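Local coordinates for flagella basal body P-ring formation protein FlgA (Salmonella typhimurium, PDB 3TEE) that takes part in assembling the flagellar P-ring in the periplasm, probably as a chaperone or modulator of P-ring formation, at residues 51-56 and 68-73; 117-122 and 136-141. One frame throughout, in Å; residues are numbered along the deposited sequence.

Contact 1 of 2, residues 51-56 and 68-73; sequences GNVNVV and VNVQAT
Gly51, Asn52 and Val53 run antiparallel to Val70, Asn69 and Val68, with Gly51-Val70 and Val53-Val68 as hydrogen-bonded pairs and Asn52-Asn69 as the non-hydrogen-bonded pair between them. Gly51 N gives to Val70 O (2.8 Å), and Val53 and Val68 are joined by bonds in both directions; Gly51 takes up a positive phi, a conformation that favours glycine. The chain turns a corner at Asn52, and beyond it the directions of strands 53-56 and 68-73 are 116° apart. On one face the two asparagine side chains meet: Asn69 ND2 donates to Asn52 OD1 (2.9 Å) nearly in its own amide plane but from 52° above that of Asn52, the two amides being turned 57° apart. Asn69 ND2 also bonds a glycerol, probably from the crystallisation liquor. These segments belong to the beta hairpin of strands 53-59 and 62-79. On the face opposite the asparagines the valines gather. Val53 and Val68 each set CG2 between backbone N and carbonyl carbon, and these methyls meet at 3.5 Å. Val70 CG2 lies next to Val68 CG2 against the same methyl, 4.0 Å from Val53 CG2, while Val55 CG2 approaches Val68 CG2. Phe11 of helix 2-14 packs against all four valines.

Contact 2 of 2, residues 117-122 and 136-141; sequences DAVSLR and RQAWRV
Arg136 starts with CG between its backbone N and carbonyl carbon (chi1 63°) and runs extended to NE, which lays the guanidinium alongside Val119, whose CG1 stands anti to the backbone N (chi1 168°). The two side chains point the same way, and Val119 CG1 sits over one guanidinium face, toward its rim, 3.4 Å from Arg136 NH2. Trp139 brings NE1 over the opposite face, also off-centre, so the flat group lies between a methyl and an indole. Its rotation is further held by a bond from Arg136 NH1 to Gln137 O (3.2 Å), nearly in the guanidinium plane. In the crystal Arg136 NE also bonds a glycerol, probably from the crystallisation liquor. Leu121 CD2 crosses the aliphatic part of the arginine, 3.8 Å from Arg136 CG. The backbones form a short two-stranded antiparallel sheet of strands 118-120 and 135-137. Val119 and Arg136 are its hydrogen-bonded pair, with Val119 N to Arg136 O at 2.8 Å and a return bond from Arg136 N to Val119 O. Beyond the non-hydrogen-bonded pair Ala118-Gln137, Ala138 N gives to Asp117 O (2.8 Å), a less straight bond, 139° at the hydrogen. Val119 CG2 packs on Ala138 CB at 3.8 Å. The Gln137 chain folds back to bring its amide beside Asp117, with Gln137 OE1 3.5 Å from Asp117 CB.

Overall arrangement
Contacts 1 and 2 follow one another along the chain, the first closing before the second opens. Their centres are about 34 Å apart and their nearest atoms about 22 Å, with no direct touch. They share no sheet: contact 1 belongs to the antiparallel sheet that packs on helix 2-14, near the N-terminal end, whereas contact 2 is the separate two-stranded sheet of strands 118-120 and 135-137. Segment 136-141 leads from that small sheet to the mixed five-stranded sheet beginning at strand 146-152. Contact 2 therefore lies between the two larger sheets of an elongated chain, consistent with the open form of a flexible protein whose flexibility regulates P-ring assembly.

Contact 1 of 2, residues 51-56 and 68-73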
ATOM      1  N   GLY A  51      12.722 -14.998  -3.543  1.00 31.98           N
ATOM      2  CA  GLY A  51      12.199 -16.060  -4.387  1.00 32.54           C
ATOM      3  C   GLY A  51      13.145 -16.231  -5.553  1.00 37.21           C
ATOM      4  O   GLY A  51      14.357 -16.011  -5.399  1.00 34.07           O
ATOM      5  N   ASN A  52      12.604 -16.587  -6.728  1.00 34.66           N
ATOM      6  CA  ASN A  52      13.420 -16.767  -7.931  1.00 35.28           C
ATOM      7  C   ASN A  52      13.687 -15.436  -8.582  1.00 37.80           C
ATOM      8  O   ASN A  52      12.778 -14.780  -9.098  1.00 38.13           O
ATOM      9  CB  ASN A  52      12.776 -17.775  -8.901  1.00 38.47           C
ATOM     10  CG  ASN A  52      12.656 -19.151  -8.312  1.00 52.61           C
ATOM     11  OD1 ASN A  52      13.563 -19.662  -7.646  1.00 42.38           O
ATOM     12  ND2 ASN A  52      11.495 -19.753  -8.484  1.00 50.36           N
ATOM     13  N   VAL A  53      14.929 -14.970  -8.476  1.00 33.63           N
ATOM     14  CA  VAL A  53      15.247 -13.656  -9.022  1.00 33.18           C
ATOM     15  C   VAL A  53      16.431 -13.709  -9.973  1.00 34.09           C
ATOM     16  O   VAL A  53      17.247 -14.623  -9.906  1.00 32.97           O
ATOM     17  CB  VAL A  53      15.436 -12.569  -7.922  1.00 38.66           C
ATOM     18  CG1 VAL A  53      14.169 -12.386  -7.059  1.00 38.54           C
ATOM     19  CG2 VAL A  53      16.644 -12.863  -7.047  1.00 38.04           C
ATOM     20  N   ASN A  54      16.554 -12.688 -10.819  1.00 32.23           N
ATOM     21  CA  ASN A  54      17.693 -12.595 -11.717  1.00 33.51           C
ATOM     22  C   ASN A  54      18.625 -11.528 -11.156  1.00 37.05           C
ATOM     23  O   ASN A  54      18.169 -10.457 -10.750  1.00 37.02           O
ATOM     24  CB  ASN A  54      17.250 -12.238 -13.152  1.00 36.73           C
ATOM     25  CG  ASN A  54      16.340 -13.288 -13.772  1.00 57.13           C
ATOM     26  OD1 ASN A  54      16.628 -14.489 -13.760  1.00 49.40           O
ATOM     27  ND2 ASN A  54      15.214 -12.851 -14.323  1.00 54.34           N
ATOM     28  N   VAL A  55      19.916 -11.837 -11.096  1.00 32.77           N
ATOM     29  CA  VAL A  55      20.926 -10.890 -10.610  1.00 31.31           C
ATOM     30  C   VAL A  55      21.923 -10.657 -11.724  1.00 31.99           C
ATOM     31  O   VAL A  55      22.472 -11.623 -12.255  1.00 31.55           O
ATOM     32  CB  VAL A  55      21.649 -11.414  -9.343  1.00 34.99           C
ATOM     33  CG1 VAL A  55      22.819 -10.498  -8.942  1.00 34.19           C
ATOM     34  CG2 VAL A  55      20.676 -11.584  -8.186  1.00 35.02           C
ATOM     35  N   VAL A  56      22.211  -9.386 -12.015  1.00 28.29           N
ATOM     36  CA  VAL A  56      23.236  -9.018 -12.970  1.00 29.65           C
ATOM     37  C   VAL A  56      24.541  -8.931 -12.161  1.00 33.89           C
ATOM     38  O   VAL A  56      24.567  -8.304 -11.103  1.00 31.88           O
ATOM     39  CB  VAL A  56      22.908  -7.706 -13.730  1.00 35.10           C
ATOM     40  CG1 VAL A  56      24.085  -7.279 -14.612  1.00 35.01           C
ATOM     41  CG2 VAL A  56      21.645  -7.891 -14.581  1.00 35.71           C
ATOM     42  N   VAL A  68      19.041 -16.915  -9.237  1.00 32.42           N
ATOM     43  CA  VAL A  68      19.211 -17.343  -7.850  1.00 30.96           C
ATOM     44  C   VAL A  68      17.835 -17.544  -7.214  1.00 32.91           C
ATOM     45  O   VAL A  68      16.858 -16.936  -7.630  1.00 32.27           O
ATOM     46  CB  VAL A  68      20.080 -16.379  -6.969  1.00 35.15           C
ATOM     47  CG1 VAL A  68      21.486 -16.169  -7.540  1.00 35.69           C
ATOM     48  CG2 VAL A  68      19.380 -15.042  -6.744  1.00 35.32           C
ATOM     49  N   ASN A  69      17.793 -18.356  -6.193  1.00 30.91           N
ATOM     50  CA  ASN A  69      16.610 -18.513  -5.367  1.00 31.08           C
ATOM     51  C   ASN A  69      16.979 -17.887  -4.004  1.00 33.22           C
ATOM     52  O   ASN A  69      18.012 -18.214  -3.421  1.00 32.40           O
ATOM     53  CB  ASN A  69      16.201 -19.978  -5.202  1.00 31.34           C
ATOM     54  CG  ASN A  69      15.016 -20.099  -4.255  1.00 39.07           C
ATOM     55  OD1 ASN A  69      15.175 -20.373  -3.072  1.00 35.64           O
ATOM     56  ND2 ASN A  69      13.836 -19.727  -4.710  1.00 35.13           N
ATOM     57  N   VAL A  70      16.152 -16.974  -3.534  1.00 28.95           N
ATOM     58  CA  VAL A  70      16.396 -16.300  -2.257  1.00 28.45           C
ATOM     59  C   VAL A  70      15.281 -16.664  -1.276  1.00 30.78           C
ATOM     60  O   VAL A  70      14.136 -16.267  -1.450  1.00 31.67           O
ATOM     61  CB  VAL A  70      16.531 -14.769  -2.434  1.00 30.70           C
ATOM     62  CG1 VAL A  70      16.771 -14.061  -1.096  1.00 28.87           C
ATOM     63  CG2 VAL A  70      17.614 -14.416  -3.457  1.00 30.48           C
ATOM     64  N   GLN A  71      15.630 -17.412  -0.247  1.00 29.36           N
ATOM     65  CA  GLN A  71      14.678 -17.738   0.828  1.00 28.92           C
ATOM     66  C   GLN A  71      14.805 -16.628   1.863  1.00 32.90           C
ATOM     67  O   GLN A  71      15.910 -16.373   2.346  1.00 31.31           O
ATOM     68  CB  GLN A  71      15.020 -19.091   1.466  1.00 30.13           C
ATOM     69  CG  GLN A  71      14.971 -20.273   0.500  1.00 36.43           C
ATOM     70  CD  GLN A  71      15.207 -21.602   1.184  1.00 52.32           C
ATOM     71  OE1 GLN A  71      15.704 -21.687   2.312  1.00 38.65           O
ATOM     72  NE2 GLN A  71      14.799 -22.678   0.532  1.00 56.31           N
ATOM     73  N   ALA A  72      13.706 -15.917   2.158  1.00 29.27           N
ATOM     74  CA  ALA A  72      13.761 -14.830   3.141  1.00 29.37           C
ATOM     75  C   ALA A  72      12.683 -15.065   4.170  1.00 32.75           C
ATOM     76  O   ALA A  72      11.521 -15.253   3.797  1.00 32.07           O
ATOM     77  CB  ALA A  72      13.582 -13.466   2.464  1.00 30.38           C
ATOM     78  N   THR A  73      13.077 -15.178   5.451  1.00 28.15           N
ATOM     79  CA  THR A  73      12.136 -15.403   6.568  1.00 27.71           C
ATOM     80  C   THR A  73      12.035 -14.100   7.358  1.00 32.95           C
ATOM     81  O   THR A  73      13.045 -13.445   7.606  1.00 30.13           O
ATOM     82  CB  THR A  73      12.540 -16.620   7.442  1.00 31.99           C
ATOM     83  OG1 THR A  73      12.604 -17.779   6.619  1.00 30.65           O
ATOM     84  CG2 THR A  73      11.534 -16.915   8.569  1.00 29.27           C
TER

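Contact 2 of 2, residues 117-122 and 136-141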
ATOM      1  N   ASP A 117      -6.463   1.806  10.034  1.00 57.83           N
ATOM      2  CA  ASP A 117      -7.728   2.219   9.399  1.00 58.49           C
ATOM      3  C   ASP A 117      -8.150   1.381   8.160  1.00 58.08           C
ATOM      4  O   ASP A 117      -8.910   1.863   7.319  1.00 57.99           O
ATOM      5  CB  ASP A 117      -7.792   3.743   9.136  1.00 61.91           C
ATOM      6  CG  ASP A 117      -8.247   4.524  10.346  1.00 77.58           C
ATOM      7  OD1 ASP A 117      -9.463   4.518  10.631  1.00 79.40           O
ATOM      8  OD2 ASP A 117      -7.380   5.115  11.030  1.00 85.87           O
ATOM      9  N   ALA A 118      -7.657   0.129   8.055  1.00 49.54           N
ATOM     10  CA  ALA A 118      -8.023  -0.765   6.959  1.00 46.74           C
ATOM     11  C   ALA A 118      -9.301  -1.505   7.316  1.00 45.62           C
ATOM     12  O   ALA A 118      -9.613  -1.692   8.492  1.00 44.30           O
ATOM     13  CB  ALA A 118      -6.903  -1.743   6.672  1.00 47.08           C
ATOM     14  N   VAL A 119     -10.086  -1.861   6.295  1.00 41.48           N
ATOM     15  CA  VAL A 119     -11.352  -2.561   6.441  1.00 40.36           C
ATOM     16  C   VAL A 119     -11.318  -3.745   5.475  1.00 42.05           C
ATOM     17  O   VAL A 119     -10.798  -3.616   4.362  1.00 40.56           O
ATOM     18  CB  VAL A 119     -12.540  -1.582   6.171  1.00 44.32           C
ATOM     19  CG1 VAL A 119     -13.855  -2.322   6.018  1.00 43.93           C
ATOM     20  CG2 VAL A 119     -12.656  -0.527   7.281  1.00 43.81           C
ATOM     21  N   SER A 120     -11.856  -4.899   5.899  1.00 38.69           N
ATOM     22  CA  SER A 120     -11.834  -6.085   5.056  1.00 38.38           C
ATOM     23  C   SER A 120     -12.877  -6.035   3.948  1.00 42.87           C
ATOM     24  O   SER A 120     -14.024  -5.654   4.182  1.00 43.34           O
ATOM     25  CB  SER A 120     -12.051  -7.342   5.895  1.00 40.88           C
ATOM     26  OG  SER A 120     -11.771  -8.472   5.093  1.00 41.36           O
ATOM     27  N   LEU A 121     -12.475  -6.447   2.750  1.00 40.77           N
ATOM     28  CA  LEU A 121     -13.379  -6.590   1.605  1.00 42.68           C
ATOM     29  C   LEU A 121     -13.969  -8.006   1.599  1.00 46.37           C
ATOM     30  O   LEU A 121     -14.889  -8.280   0.836  1.00 47.37           O
ATOM     31  CB  LEU A 121     -12.640  -6.336   0.276  1.00 43.08           C
ATOM     32  CG  LEU A 121     -12.158  -4.895   0.027  1.00 48.60           C
ATOM     33  CD1 LEU A 121     -11.258  -4.841  -1.184  1.00 49.37           C
ATOM     34  CD2 LEU A 121     -13.344  -3.931  -0.156  1.00 51.21           C
ATOM     35  N   ARG A 122     -13.431  -8.912   2.437  1.00 42.83           N
ATOM     36  CA  ARG A 122     -13.861 -10.320   2.450  1.00 43.39           C
ATOM     37  C   ARG A 122     -14.045 -10.887   3.838  1.00 43.85           C
ATOM     38  O   ARG A 122     -13.525 -10.333   4.803  1.00 41.55           O
ATOM     39  CB  ARG A 122     -12.793 -11.210   1.762  1.00 45.36           C
ATOM     40  CG  ARG A 122     -12.266 -10.729   0.419  1.00 58.73           C
ATOM     41  CD  ARG A 122     -11.520 -11.834  -0.277  1.00 69.93           C
ATOM     42  NE  ARG A 122     -10.755 -11.327  -1.412  1.00 79.61           N
ATOM     43  CZ  ARG A 122      -9.765 -11.989  -1.998  1.00 93.18           C
ATOM     44  NH1 ARG A 122      -9.401 -13.187  -1.552  1.00 72.80           N
ATOM     45  NH2 ARG A 122      -9.122 -11.456  -3.029  1.00 84.03           N
ATOM     46  N   ARG A 136      -9.392  -2.393   2.089  1.00 43.38           N
ATOM     47  CA  ARG A 136      -9.595  -1.015   1.622  1.00 43.87           C
ATOM     48  C   ARG A 136      -9.422  -0.085   2.814  1.00 49.65           C
ATOM     49  O   ARG A 136      -9.461  -0.554   3.955  1.00 47.97           O
ATOM     50  CB  ARG A 136     -11.017  -0.853   1.018  1.00 40.53           C
ATOM     51  CG  ARG A 136     -12.181  -1.070   2.002  1.00 46.11           C
ATOM     52  CD  ARG A 136     -13.477  -0.405   1.524  1.00 43.06           C
ATOM     53  NE  ARG A 136     -14.661  -0.838   2.283  1.00 38.83           N
ATOM     54  CZ  ARG A 136     -15.077  -0.282   3.416  1.00 50.81           C
ATOM     55  NH1 ARG A 136     -14.408   0.734   3.951  1.00 52.12           N
ATOM     56  NH2 ARG A 136     -16.160  -0.736   4.023  1.00 43.62           N
ATOM     57  N   GLN A 137      -9.299   1.247   2.565  1.00 47.88           N
ATOM     58  CA  GLN A 137      -9.247   2.207   3.665  1.00 47.20           C
ATOM     59  C   GLN A 137     -10.650   2.377   4.198  1.00 49.28           C
ATOM     60  O   GLN A 137     -11.612   2.161   3.455  1.00 48.30           O
ATOM     61  CB  GLN A 137      -8.645   3.562   3.223  1.00 48.91           C
ATOM     62  CG  GLN A 137      -7.124   3.630   3.402  1.00 60.26           C
ATOM     63  CD  GLN A 137      -6.672   3.368   4.824  1.00 80.12           C
ATOM     64  OE1 GLN A 137      -6.888   4.172   5.739  1.00 74.50           O
ATOM     65  NE2 GLN A 137      -6.040   2.223   5.041  1.00 78.87           N
ATOM     66  N   ALA A 138     -10.782   2.722   5.487  1.00 45.78           N
ATOM     67  CA  ALA A 138     -12.085   2.934   6.110  1.00 46.70           C
ATOM     68  C   ALA A 138     -12.806   4.129   5.461  1.00 53.27           C
ATOM     69  O   ALA A 138     -12.156   4.995   4.865  1.00 53.81           O
ATOM     70  CB  ALA A 138     -11.913   3.192   7.600  1.00 47.62           C
ATOM     71  N   TRP A 139     -14.136   4.167   5.562  1.00 50.47           N
ATOM     72  CA  TRP A 139     -14.884   5.298   5.015  1.00 50.38           C
ATOM     73  C   TRP A 139     -14.883   6.424   6.041  1.00 56.20           C
ATOM     74  O   TRP A 139     -15.414   6.245   7.139  1.00 58.66           O
ATOM     75  CB  TRP A 139     -16.326   4.909   4.672  1.00 48.36           C
ATOM     76  CG  TRP A 139     -16.505   3.775   3.699  1.00 48.02           C
ATOM     77  CD1 TRP A 139     -17.429   2.776   3.785  1.00 50.52           C
ATOM     78  CD2 TRP A 139     -15.829   3.592   2.443  1.00 47.38           C
ATOM     79  NE1 TRP A 139     -17.375   1.985   2.663  1.00 49.76           N
ATOM     80  CE2 TRP A 139     -16.393   2.454   1.829  1.00 50.91           C
ATOM     81  CE3 TRP A 139     -14.825   4.299   1.760  1.00 49.21           C
ATOM     82  CZ2 TRP A 139     -15.985   2.003   0.567  1.00 50.60           C
ATOM     83  CZ3 TRP A 139     -14.398   3.837   0.520  1.00 50.81           C
ATOM     84  CH2 TRP A 139     -14.960   2.686  -0.053  1.00 51.22           C
ATOM     85  N   ARG A 140     -14.270   7.568   5.709  1.00 51.06           N
ATOM     86  CA  ARG A 140     -14.295   8.735   6.601  1.00 51.03           C
ATOM     87  C   ARG A 140     -15.694   9.356   6.485  1.00 55.05           C
ATOM     88  O   ARG A 140     -16.264   9.820   7.475  1.00 56.55           O
ATOM     89  CB  ARG A 140     -13.195   9.754   6.221  1.00 50.35           C
ATOM     90  CG  ARG A 140     -13.091  10.983   7.142  1.00 56.03           C
ATOM     91  CD  ARG A 140     -12.710  10.638   8.573  1.00 62.89           C
ATOM     92  NE  ARG A 140     -12.981  11.724   9.523  1.00 62.19           N
ATOM     93  CZ  ARG A 140     -14.132  11.898  10.168  1.00 78.40           C
ATOM     94  NH1 ARG A 140     -15.155  11.082   9.947  1.00 68.90           N
ATOM     95  NH2 ARG A 140     -14.271  12.895  11.028  1.00 71.42           N
ATOM     96  N   VAL A 141     -16.261   9.286   5.275  1.00 48.36           N
ATOM     97  CA  VAL A 141     -17.590   9.784   4.974  1.00 47.95           C
ATOM     98  C   VAL A 141     -18.424   8.602   4.473  1.00 49.88           C
ATOM     99  O   VAL A 141     -17.973   7.858   3.603  1.00 48.95           O
ATOM    100  CB  VAL A 141     -17.482  10.964   3.958  1.00 51.23           C
ATOM    101  CG1 VAL A 141     -18.764  11.174   3.185  1.00 50.91           C
ATOM    102  CG2 VAL A 141     -17.047  12.248   4.655  1.00 50.89           C
TER